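Local atomic coordinates of phosphatidylglycerol lysyltransferase C-terminal domain-containing protein (Bacteroides thetaiotaomicron, PDB entry 2HQY), a protein that is of unknown function but binds coenzyme A and probably belongs to the GNAT-like acyl-transfer proteins related to phosphatidylglycerol lysyltransferase. Residues N33-R38 with E202-T207; A173-V178 with E185-E190; R192-A197 with V235-T240; I217-F222 with D243-M248. One frame throughout, in Å; residues are numbered along the deposited sequence.

Contact 1: N33-R38 with E202-T207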
# COMPACT_ATOMS: atom_id res chain seq x y z
N ASN A 33 5.51 -11.96 2.27
CA ASN A 33 5.48 -10.97 3.36
C ASN A 33 5.91 -9.58 2.85
O ASN A 33 5.28 -8.57 3.19
CB ASN A 33 6.36 -11.41 4.52
CG ASN A 33 5.66 -12.41 5.42
OD1 ASN A 33 4.42 -12.57 5.38
ND2 ASN A 33 6.45 -13.05 6.29
N LEU A 34 6.92 -9.55 1.99
CA LEU A 34 7.39 -8.28 1.42
C LEU A 34 6.28 -7.58 0.63
O LEU A 34 6.06 -6.37 0.81
CB LEU A 34 8.62 -8.51 0.53
CG LEU A 34 9.89 -8.84 1.32
CD1 LEU A 34 10.91 -9.52 0.42
CD2 LEU A 34 10.51 -7.60 1.97
N CYS A 35 5.57 -8.31 -0.24
CA CYS A 35 4.52 -7.69 -1.04
C CYS A 35 3.27 -7.38 -0.22
O CYS A 35 2.64 -6.31 -0.41
CB CYS A 35 4.12 -8.63 -2.18
SG CYS A 35 5.37 -8.79 -3.45
N SER A 36 2.91 -8.32 0.66
CA SER A 36 1.64 -8.27 1.40
C SER A 36 1.64 -7.16 2.44
O SER A 36 0.58 -6.64 2.79
CB SER A 36 1.31 -9.62 2.09
OG SER A 36 1.13 -10.68 1.15
N TRP A 37 2.83 -6.81 2.95
CA TRP A 37 2.96 -5.71 3.93
C TRP A 37 3.36 -4.36 3.32
O TRP A 37 3.55 -3.37 4.05
CB TRP A 37 3.89 -6.11 5.10
CG TRP A 37 3.20 -7.13 6.02
CD1 TRP A 37 3.19 -8.49 5.89
CD2 TRP A 37 2.38 -6.83 7.16
NE1 TRP A 37 2.43 -9.06 6.90
CE2 TRP A 37 1.93 -8.06 7.69
CE3 TRP A 37 2.02 -5.64 7.80
CZ2 TRP A 37 1.11 -8.13 8.83
CZ3 TRP A 37 1.21 -5.71 8.95
CH2 TRP A 37 0.76 -6.96 9.44
N ARG A 38 3.49 -4.31 1.99
CA ARG A 38 3.86 -3.06 1.31
C ARG A 38 2.86 -1.92 1.63
O ARG A 38 3.23 -0.74 1.67
CB ARG A 38 3.93 -3.30 -0.19
CG ARG A 38 4.44 -2.10 -1.03
CD ARG A 38 4.18 -2.34 -2.53
NE ARG A 38 2.75 -2.49 -2.74
CZ ARG A 38 2.18 -3.20 -3.71
NH1 ARG A 38 2.93 -3.82 -4.62
NH2 ARG A 38 0.84 -3.25 -3.76
N GLU A 202 -1.43 -17.25 -6.12
CA GLU A 202 -0.60 -17.98 -7.07
C GLU A 202 0.58 -17.16 -7.55
O GLU A 202 1.70 -17.68 -7.65
CB GLU A 202 -1.44 -18.48 -8.24
CG GLU A 202 -2.31 -19.63 -7.76
CD GLU A 202 -2.93 -20.45 -8.88
OE1 GLU A 202 -3.29 -19.87 -9.94
OE2 GLU A 202 -3.07 -21.68 -8.68
N ALA A 203 0.35 -15.88 -7.83
CA ALA A 203 1.43 -15.01 -8.29
C ALA A 203 2.56 -14.93 -7.26
O ALA A 203 3.72 -14.85 -7.63
CB ALA A 203 0.92 -13.61 -8.59
N LEU A 204 2.19 -14.89 -5.99
CA LEU A 204 3.18 -14.79 -4.90
C LEU A 204 4.00 -16.07 -4.70
O LEU A 204 5.13 -15.99 -4.19
CB LEU A 204 2.50 -14.42 -3.60
CG LEU A 204 1.94 -13.01 -3.54
CD1 LEU A 204 1.02 -12.91 -2.30
CD2 LEU A 204 3.11 -11.95 -3.48
N GLY A 205 3.45 -17.22 -5.10
CA GLY A 205 4.13 -18.51 -4.87
C GLY A 205 3.75 -19.20 -3.57
O GLY A 205 4.48 -20.08 -3.08
N LEU A 206 2.58 -18.83 -3.02
CA LEU A 206 2.18 -19.38 -1.73
C LEU A 206 1.58 -20.78 -1.87
O LEU A 206 1.06 -21.13 -2.95
CB LEU A 206 1.14 -18.48 -1.09
CG LEU A 206 1.60 -17.12 -0.56
CD1 LEU A 206 0.36 -16.25 -0.31
CD2 LEU A 206 2.35 -17.36 0.74
N THR A 207 1.69 -21.57 -0.79
CA THR A 207 0.93 -22.80 -0.69
C THR A 207 0.18 -22.76 0.61
O THR A 207 0.59 -22.04 1.54
CB THR A 207 1.81 -24.06 -0.75
OG1 THR A 207 2.88 -23.90 0.17
CG2 THR A 207 2.38 -24.24 -2.17
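Leu204 reaches across to Cys35 and Ser36, and its two methyl branches divide the work. The apolar part belongs to CD2. It lies 3.7 Å from Cys35 CB and 3.9 Å from Cys35 SG, so one methyl touches both the root and the sulfur of the cysteine. The other branch, CD1, meets a polar group: it sits 4.1 Å from Ser36 OG in the conformer of Ser36 described here, one of two modelled. Leu204 CG stands opposite its own carbonyl carbon (chi1 -69°), and the fork beyond it straddles these two consecutive residues. In the same conformer the polar end of Ser36 is turned back on its own helix, where OG hydrogen-bonds to Ser32 O. This buried hydroxyl then has a partner without help from segment 202-207. Backbone bonds shape the other side. Gly205 N binds Glu202 O at 3.1 Å, and Gly205 has a positive phi of 92°. Phe31 and Ser32 also touch Leu204, and Tyr196 of helix 185-199 packs on both Cys35 and Ser36. The arrangement is a buried helix-to-helix-end contact, in which the leucine just before the glycine of a Schellman motif packs on the side of helix 31-36.

Contact 2: A173-V178 with E185-E190. With COA (coenzyme A), chain C.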
# COMPACT_ATOMS: atom_id res chain seq x y z
N ALA A 173 -13.16 -13.07 7.53
CA ALA A 173 -14.19 -12.04 7.81
C ALA A 173 -14.91 -12.37 9.12
O ALA A 173 -15.19 -11.49 9.92
CB ALA A 173 -15.18 -11.95 6.65
N GLU A 174 -15.15 -13.66 9.37
CA GLU A 174 -15.80 -14.06 10.62
C GLU A 174 -14.86 -13.83 11.79
O GLU A 174 -15.28 -13.32 12.82
CB GLU A 174 -16.20 -15.53 10.59
CG GLU A 174 -17.33 -15.80 9.59
CD GLU A 174 -18.00 -17.16 9.82
OE1 GLU A 174 -17.91 -17.71 10.95
OE2 GLU A 174 -18.63 -17.66 8.86
N TRP A 175 -13.60 -14.20 11.61
CA TRP A 175 -12.59 -14.06 12.67
C TRP A 175 -12.40 -12.59 13.02
O TRP A 175 -12.27 -12.22 14.20
CB TRP A 175 -11.27 -14.68 12.18
CG TRP A 175 -10.24 -14.82 13.25
CD1 TRP A 175 -9.99 -15.93 14.02
CD2 TRP A 175 -9.31 -13.82 13.67
NE1 TRP A 175 -8.96 -15.67 14.91
CE2 TRP A 175 -8.53 -14.38 14.71
CE3 TRP A 175 -9.07 -12.50 13.27
CZ2 TRP A 175 -7.51 -13.67 15.36
CZ3 TRP A 175 -8.06 -11.77 13.93
CH2 TRP A 175 -7.29 -12.37 14.96
N CYS A 176 -12.38 -11.74 12.00
CA CYS A 176 -12.20 -10.29 12.23
C CYS A 176 -13.43 -9.64 12.88
O CYS A 176 -13.30 -8.64 13.62
CB CYS A 176 -11.83 -9.60 10.93
SG CYS A 176 -10.00 -9.59 10.76
N LYS A 177 -14.61 -10.19 12.60
CA LYS A 177 -15.84 -9.69 13.27
C LYS A 177 -15.71 -9.97 14.76
O LYS A 177 -15.96 -9.08 15.57
CB LYS A 177 -17.13 -10.32 12.69
CG LYS A 177 -18.45 -9.75 13.22
CD LYS A 177 -18.55 -8.21 13.06
CE LYS A 177 -18.62 -7.72 11.60
NZ LYS A 177 -18.74 -6.21 11.50
N VAL A 178 -15.31 -11.19 15.11
CA VAL A 178 -15.11 -11.58 16.52
C VAL A 178 -14.02 -10.72 17.17
O VAL A 178 -14.18 -10.21 18.29
CB VAL A 178 -14.71 -13.10 16.64
CG1 VAL A 178 -14.41 -13.49 18.08
CG2 VAL A 178 -15.84 -13.99 16.11
N GLU A 185 -5.64 -2.03 15.76
CA GLU A 185 -4.63 -1.68 14.74
C GLU A 185 -3.85 -2.88 14.19
O GLU A 185 -3.70 -3.02 12.97
CB GLU A 185 -3.64 -0.67 15.32
CG GLU A 185 -2.72 -0.11 14.25
CD GLU A 185 -1.76 0.92 14.79
OE1 GLU A 185 -1.60 1.01 16.03
OE2 GLU A 185 -1.15 1.63 13.97
N GLY A 186 -3.38 -3.74 15.09
CA GLY A 186 -2.47 -4.85 14.70
C GLY A 186 -3.16 -5.85 13.78
O GLY A 186 -2.65 -6.24 12.74
N THR A 187 -4.36 -6.25 14.17
CA THR A 187 -5.05 -7.31 13.48
C THR A 187 -5.77 -6.71 12.23
O THR A 187 -5.95 -7.41 11.22
CB THR A 187 -5.90 -7.86 14.62
OG1 THR A 187 -5.53 -9.19 15.10
CG2 THR A 187 -7.20 -7.29 14.79
N GLY A 188 -6.13 -5.43 12.30
CA GLY A 188 -6.54 -4.67 11.10
C GLY A 188 -5.47 -4.63 10.02
O GLY A 188 -5.75 -4.88 8.84
N ASN A 189 -4.23 -4.36 10.44
CA ASN A 189 -3.11 -4.40 9.51
C ASN A 189 -2.88 -5.83 9.01
O ASN A 189 -2.63 -6.04 7.82
CB ASN A 189 -1.85 -3.85 10.19
CG ASN A 189 -1.87 -2.32 10.30
OD1 ASN A 189 -2.62 -1.67 9.57
ND2 ASN A 189 -1.03 -1.75 11.15
N GLU A 190 -2.97 -6.81 9.90
CA GLU A 190 -2.79 -8.20 9.46
C GLU A 190 -3.82 -8.54 8.39
O GLU A 190 -3.47 -9.20 7.41
CB GLU A 190 -2.96 -9.20 10.61
CG GLU A 190 -2.55 -10.57 10.16
CD GLU A 190 -3.15 -11.73 10.96
OE1 GLU A 190 -4.23 -11.58 11.58
OE2 GLU A 190 -2.52 -12.83 10.94
N1A COA C . -1.74 -10.91 14.51
C2A COA C . -2.40 -12.08 14.35
N3A COA C . -3.15 -12.59 15.33
C4A COA C . -3.27 -11.94 16.52
C5A COA C . -2.61 -10.73 16.71
C6A COA C . -1.83 -10.22 15.67
N6A COA C . -1.15 -9.05 15.78
N7A COA C . -2.92 -10.33 17.97
C8A COA C . -3.75 -11.24 18.53
N9A COA C . -3.94 -12.24 17.65
C1B COA C . -4.83 -13.42 17.81
C2B COA C . -4.49 -14.56 18.76
O2B COA C . -3.71 -15.56 18.10
C3B COA C . -5.88 -15.10 19.04
O3B COA C . -6.33 -15.96 17.98
P3B COA C . -7.44 -17.09 18.25
O7A COA C . -6.64 -18.18 18.97
O8A COA C . -7.98 -17.44 16.87
O9A COA C . -8.49 -16.47 19.15
C4B COA C . -6.79 -13.88 19.04
O4B COA C . -6.12 -12.92 18.22
C5B COA C . -7.04 -13.34 20.45
O5B COA C . -5.98 -13.77 21.31
P1A COA C . -5.26 -12.87 22.46
O1A COA C . -3.91 -13.50 22.74
O2A COA C . -5.33 -11.39 22.14
O3A COA C . -6.22 -13.21 23.72
O4A COA C . -8.44 -13.29 24.94
O5A COA C . -8.07 -11.60 22.97
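Trp175 and Thr187 meet at the rim of an indole that is also holding a ligand. Thr187 OG1 lies at the edge of the ring, in its plane, 3.6 Å from Trp175 CH2. The threonine is modelled with an unstaggered chi1 of -110°, so the exact place of OG1 is doubtful. The two side chains cross at about a right angle. This is the main direct touch between the two helices, and coenzyme A touches both beside it. The indole N-H is used by the ligand: Trp175 NE1 donates to O8A of the 3'-phosphate at 2.8 Å, and the bond is almost straight at 177°. With CG anti to the backbone N (chi1 -169°), the ring swings out between the helices and presents its pyrrole edge to the phosphate. The benzo edge runs along the ribose, with Trp175 CZ2 3.3 Å from O4B. On the other helix, Thr187 OG1 is near C5A of the adenine. Glu190 has an extended chain, and its OE1 comes within 3.4 Å of C2A. Its charge is paired with Lys237 NZ, which also makes a cation-pi contact with Trp175. A disulfide from Cys176 to Cys181 ties the first helix to the connecting loop. The chemistry implies a site for the adenosine 3'-phosphate part of coenzyme A: one directed N-H for the phosphate, and van der Waals contacts for sugar and base. The Glu190-Lys237 pair probably balances charge beside the ring.

Contact 3: R192-A197 with V235-T240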
# COMPACT_ATOMS: atom_id res chain seq x y z
N ARG A 192 -5.23 -6.62 6.18
CA ARG A 192 -4.81 -6.06 4.86
C ARG A 192 -3.77 -6.96 4.17
O ARG A 192 -3.85 -7.21 2.96
CB ARG A 192 -4.26 -4.64 5.04
CG ARG A 192 -5.33 -3.60 5.43
CD ARG A 192 -6.41 -3.43 4.31
NE ARG A 192 -5.79 -3.32 2.99
CZ ARG A 192 -5.17 -2.26 2.49
NH1 ARG A 192 -5.07 -1.10 3.18
NH2 ARG A 192 -4.64 -2.35 1.26
N ALA A 193 -2.80 -7.43 4.94
CA ALA A 193 -1.74 -8.29 4.38
C ALA A 193 -2.29 -9.66 3.98
O ALA A 193 -1.97 -10.18 2.90
CB ALA A 193 -0.60 -8.44 5.37
N LEU A 194 -3.17 -10.21 4.81
CA LEU A 194 -3.73 -11.54 4.55
C LEU A 194 -4.58 -11.53 3.28
O LEU A 194 -4.49 -12.42 2.44
CB LEU A 194 -4.55 -11.95 5.78
CG LEU A 194 -5.12 -13.35 5.91
CD1 LEU A 194 -5.40 -13.61 7.43
CD2 LEU A 194 -6.41 -13.39 5.08
N ILE A 195 -5.40 -10.51 3.15
CA ILE A 195 -6.30 -10.41 2.01
C ILE A 195 -5.49 -10.19 0.70
O ILE A 195 -5.80 -10.81 -0.33
CB ILE A 195 -7.35 -9.32 2.25
CG1 ILE A 195 -8.38 -9.81 3.32
CG2 ILE A 195 -7.97 -8.88 0.89
CD1 ILE A 195 -9.37 -8.73 3.75
N TYR A 196 -4.47 -9.35 0.74
CA TYR A 196 -3.60 -9.19 -0.45
C TYR A 196 -3.00 -10.55 -0.83
O TYR A 196 -2.99 -10.92 -2.01
CB TYR A 196 -2.48 -8.18 -0.16
CG TYR A 196 -1.50 -8.03 -1.30
CD1 TYR A 196 -1.59 -6.97 -2.20
CD2 TYR A 196 -0.47 -8.96 -1.46
CE1 TYR A 196 -0.66 -6.83 -3.23
CE2 TYR A 196 0.47 -8.84 -2.49
CZ TYR A 196 0.39 -7.78 -3.35
OH TYR A 196 1.30 -7.68 -4.38
N ALA A 197 -2.49 -11.28 0.15
CA ALA A 197 -1.91 -12.61 -0.11
C ALA A 197 -2.89 -13.58 -0.74
O ALA A 197 -2.55 -14.30 -1.71
CB ALA A 197 -1.36 -13.21 1.18
N VAL A 235 0.41 -17.22 7.99
CA VAL A 235 -0.93 -17.02 8.53
C VAL A 235 -1.43 -18.37 9.01
O VAL A 235 -1.20 -19.39 8.34
CB VAL A 235 -1.92 -16.47 7.40
CG1 VAL A 235 -3.38 -16.59 7.76
CG2 VAL A 235 -1.60 -14.95 7.05
N GLU A 236 -2.10 -18.36 10.16
CA GLU A 236 -2.89 -19.50 10.61
C GLU A 236 -4.11 -18.97 11.35
O GLU A 236 -3.97 -18.23 12.33
CB GLU A 236 -2.01 -20.38 11.52
CG GLU A 236 -2.54 -21.77 11.76
CD GLU A 236 -1.59 -22.55 12.68
OE1 GLU A 236 -0.90 -23.47 12.18
OE2 GLU A 236 -1.50 -22.19 13.88
N LYS A 237 -5.31 -19.31 10.88
CA LYS A 237 -6.57 -18.84 11.47
C LYS A 237 -7.49 -20.00 11.67
O LYS A 237 -7.57 -20.89 10.82
CB LYS A 237 -7.31 -17.85 10.56
CG LYS A 237 -6.61 -16.55 10.27
CD LYS A 237 -6.57 -15.69 11.50
CE LYS A 237 -5.99 -14.35 11.15
NZ LYS A 237 -5.81 -13.59 12.39
N ALA A 238 -8.20 -20.00 12.80
CA ALA A 238 -9.17 -21.05 13.08
C ALA A 238 -10.41 -20.49 13.76
O ALA A 238 -10.34 -19.44 14.44
CB ALA A 238 -8.52 -22.19 13.90
N ASP A 239 -11.54 -21.14 13.49
CA ASP A 239 -12.80 -20.89 14.21
C ASP A 239 -12.54 -21.35 15.65
O ASP A 239 -12.18 -22.50 15.91
CB ASP A 239 -13.93 -21.70 13.54
CG ASP A 239 -15.28 -21.51 14.21
OD1 ASP A 239 -15.37 -21.05 15.36
OD2 ASP A 239 -16.28 -21.89 13.57
N THR A 240 -12.71 -20.43 16.59
CA THR A 240 -12.29 -20.69 17.98
C THR A 240 -13.19 -21.68 18.72
O THR A 240 -12.75 -22.34 19.69
CB THR A 240 -12.09 -19.36 18.76
OG1 THR A 240 -11.33 -19.61 19.95
CG2 THR A 240 -13.41 -18.65 19.07
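The side chains of Leu194 and Val235 run nearly perpendicular, and the tip of the leucine is set against the fork of the valine. Leu194 CD1 comes within 3.6 Å of Val235 CG1. Leu194 CG lies 4.0 Å from Val235 CG2, so both valine methyls take part. The leucine gets there because its first torsion (chi1 -173°) turns CG away from the backbone N, which carries the side chain off the helix and onto the strand. Lys237, two residues along the same strand face, meets it at an oblique angle. Its methylene CE packs 3.8 Å from Leu194 CD1. The chain of Lys237 bends at chi2 (-70°), and the charged end goes on past the leucine toward Glu190 and Trp175. The lysine thus gives its aliphatic part to the apolar contact and its charge to a place beside the coenzyme A pocket. Glu236, between the two, has its CB on the far side of the strand, near helix 245-256. Strand 230-238 pairs with strand 216-227, and Phe220 and Phe222 of that neighbour pack on Val235. Ala193, Tyr196 and Ala197 meet helix 31-36. Helix 185-199 thus turns one side to the sheet and an adjoining side to helix 31-36, while Arg192 and Tyr196 also bond to the second subunit.

Contact 4: I217-F222 with D243-M248. With COA (coenzyme A), chain C.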
# COMPACT_ATOMS: atom_id res chain seq x y z
N ILE A 217 -15.64 -24.75 6.54
CA ILE A 217 -14.27 -24.41 6.84
C ILE A 217 -14.13 -24.00 8.31
O ILE A 217 -14.95 -23.21 8.84
CB ILE A 217 -13.73 -23.29 5.92
CG1 ILE A 217 -12.26 -23.01 6.26
CG2 ILE A 217 -14.59 -22.00 6.02
CD1 ILE A 217 -11.59 -21.99 5.28
N VAL A 218 -13.13 -24.56 8.97
CA VAL A 218 -12.85 -24.20 10.36
C VAL A 218 -11.42 -23.70 10.62
O VAL A 218 -11.10 -23.27 11.71
CB VAL A 218 -13.17 -25.36 11.37
CG1 VAL A 218 -14.66 -25.71 11.35
CG2 VAL A 218 -12.25 -26.58 11.15
N ALA A 219 -10.54 -23.80 9.62
CA ALA A 219 -9.18 -23.26 9.75
C ALA A 219 -8.55 -23.13 8.38
O ALA A 219 -8.94 -23.86 7.47
CB ALA A 219 -8.30 -24.17 10.63
N PHE A 220 -7.60 -22.20 8.23
CA PHE A 220 -6.72 -22.22 7.05
C PHE A 220 -5.34 -21.68 7.43
O PHE A 220 -5.17 -21.03 8.49
CB PHE A 220 -7.32 -21.44 5.86
CG PHE A 220 -7.33 -19.95 6.04
CD1 PHE A 220 -6.24 -19.18 5.60
CD2 PHE A 220 -8.42 -19.31 6.66
CE1 PHE A 220 -6.21 -17.78 5.79
CE2 PHE A 220 -8.41 -17.91 6.83
CZ PHE A 220 -7.28 -17.16 6.40
N THR A 221 -4.36 -21.95 6.58
CA THR A 221 -2.97 -21.55 6.83
C THR A 221 -2.29 -21.44 5.50
O THR A 221 -2.69 -22.14 4.56
CB THR A 221 -2.25 -22.59 7.77
OG1 THR A 221 -0.96 -22.10 8.15
CG2 THR A 221 -2.11 -23.97 7.12
N PHE A 222 -1.29 -20.56 5.40
CA PHE A 222 -0.49 -20.50 4.19
C PHE A 222 0.91 -19.96 4.49
O PHE A 222 1.17 -19.39 5.59
CB PHE A 222 -1.19 -19.70 3.06
CG PHE A 222 -1.48 -18.26 3.37
CD1 PHE A 222 -0.43 -17.31 3.40
CD2 PHE A 222 -2.80 -17.81 3.48
CE1 PHE A 222 -0.71 -15.94 3.60
CE2 PHE A 222 -3.09 -16.46 3.69
CZ PHE A 222 -2.04 -15.52 3.74
N ASP A 243 -12.33 -27.00 19.04
CA ASP A 243 -11.19 -27.43 19.85
C ASP A 243 -10.22 -28.30 19.03
O ASP A 243 -10.63 -29.32 18.48
CB ASP A 243 -11.71 -28.22 21.05
CG ASP A 243 -10.71 -28.32 22.19
OD1 ASP A 243 -10.93 -27.65 23.23
OD2 ASP A 243 -9.71 -29.07 22.06
N GLY A 244 -8.95 -27.90 18.96
CA GLY A 244 -7.92 -28.72 18.29
C GLY A 244 -7.67 -28.35 16.83
O GLY A 244 -6.80 -28.93 16.16
N ALA A 245 -8.45 -27.40 16.33
CA ALA A 245 -8.30 -27.02 14.93
C ALA A 245 -6.93 -26.39 14.64
O ALA A 245 -6.35 -26.70 13.62
CB ALA A 245 -9.43 -26.11 14.47
N TYR A 246 -6.43 -25.52 15.52
CA TYR A 246 -5.07 -24.97 15.31
C TYR A 246 -4.02 -26.08 15.29
O TYR A 246 -3.13 -26.09 14.41
CB TYR A 246 -4.72 -23.92 16.37
CG TYR A 246 -5.26 -22.53 16.06
CD1 TYR A 246 -6.24 -21.94 16.87
CD2 TYR A 246 -4.78 -21.80 14.96
CE1 TYR A 246 -6.73 -20.64 16.59
CE2 TYR A 246 -5.27 -20.52 14.66
CZ TYR A 246 -6.24 -19.94 15.48
OH TYR A 246 -6.73 -18.67 15.19
N ALA A 247 -4.11 -27.02 16.23
CA ALA A 247 -3.14 -28.15 16.25
C ALA A 247 -3.21 -28.99 14.97
O ALA A 247 -2.17 -29.35 14.40
CB ALA A 247 -3.36 -29.06 17.49
N MET A 248 -4.43 -29.34 14.54
CA MET A 248 -4.58 -30.23 13.38
C MET A 248 -4.10 -29.56 12.07
O MET A 248 -3.43 -30.22 11.25
CB MET A 248 -6.01 -30.75 13.21
CG MET A 248 -6.13 -31.69 11.99
SD MET A 248 -4.96 -33.13 12.14
CE MET A 248 -5.98 -33.80 13.27
N1A COA C . -1.74 -10.91 14.51
C2A COA C . -2.40 -12.08 14.35
N3A COA C . -3.15 -12.59 15.33
C4A COA C . -3.27 -11.94 16.52
C5A COA C . -2.61 -10.73 16.71
C6A COA C . -1.83 -10.22 15.67
N6A COA C . -1.15 -9.05 15.78
N7A COA C . -2.92 -10.33 17.97
C8A COA C . -3.75 -11.24 18.53
N9A COA C . -3.94 -12.24 17.65
C1B COA C . -4.83 -13.42 17.81
C2B COA C . -4.49 -14.56 18.76
O2B COA C . -3.71 -15.56 18.10
C3B COA C . -5.88 -15.10 19.04
O3B COA C . -6.33 -15.96 17.98
P3B COA C . -7.44 -17.09 18.25
O7A COA C . -6.64 -18.18 18.97
O8A COA C . -7.98 -17.44 16.87
O9A COA C . -8.49 -16.47 19.15
C4B COA C . -6.79 -13.88 19.04
O4B COA C . -6.12 -12.92 18.22
C5B COA C . -7.04 -13.34 20.45
O5B COA C . -5.98 -13.77 21.31
P1A COA C . -5.26 -12.87 22.46
O1A COA C . -3.91 -13.50 22.74
O2A COA C . -5.33 -11.39 22.14
O3A COA C . -6.22 -13.21 23.72
O4A COA C . -8.44 -13.29 24.94
O5A COA C . -8.07 -11.60 22.97
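Val218 and Ala219 form a classic beta bulge, both facing Leu211 on strand 207-213, and the first turn of helix 245-256 packs on them through Ala245. Val218 comes first. Its carbonyl O is 4.3 Å from Ala245 CB, and its CG2 is 4.4 Å from the same methyl. The backbone here has a psi of -8°, far from regular strand values, as befits the bulge. Ala219 follows, and its CB also points at Ala245, at 4.4 Å from CB to CB. The two side-chain pairs at 4.4 Å are loose apolar contacts between small groups. Two successive side chains thus reach one alanine, where a regular strand would alternate its faces. Further along, Thr221 OG1 hydrogen-bonds to Val235 O on the neighbouring strand. On the helix, Gly244 holds the N-cap position with a positive phi of 95°. Next after Ala245, Tyr246 turns its phenol to the ligand. The phosphate oxygen lies at the edge of the ring, near its plane. Tyr246 OH is modelled as donating to O8A of the coenzyme A 3'-phosphate at 2.4 Å, so short that the exact length is doubtful.

From the N terminus, helix 31-36 comes first and waits until helix 201-204 to close contact 1, a loop of 163 residues. Contact 2 is nested inside that loop and closes a short loop between helices 165-179 and 185-199. Contact 3 starts on the same helix 185-199, so it crosses contact 1, and it closes on strand 230-238. Contact 4 opens on strand 216-227, inside the loop of contact 3, and closes beyond it, so these two cross as well. Contacts 3 and 4 share a sheet through their paired strands. Contacts 2 and 4 meet at coenzyme A, with contact 3 next to contact 2.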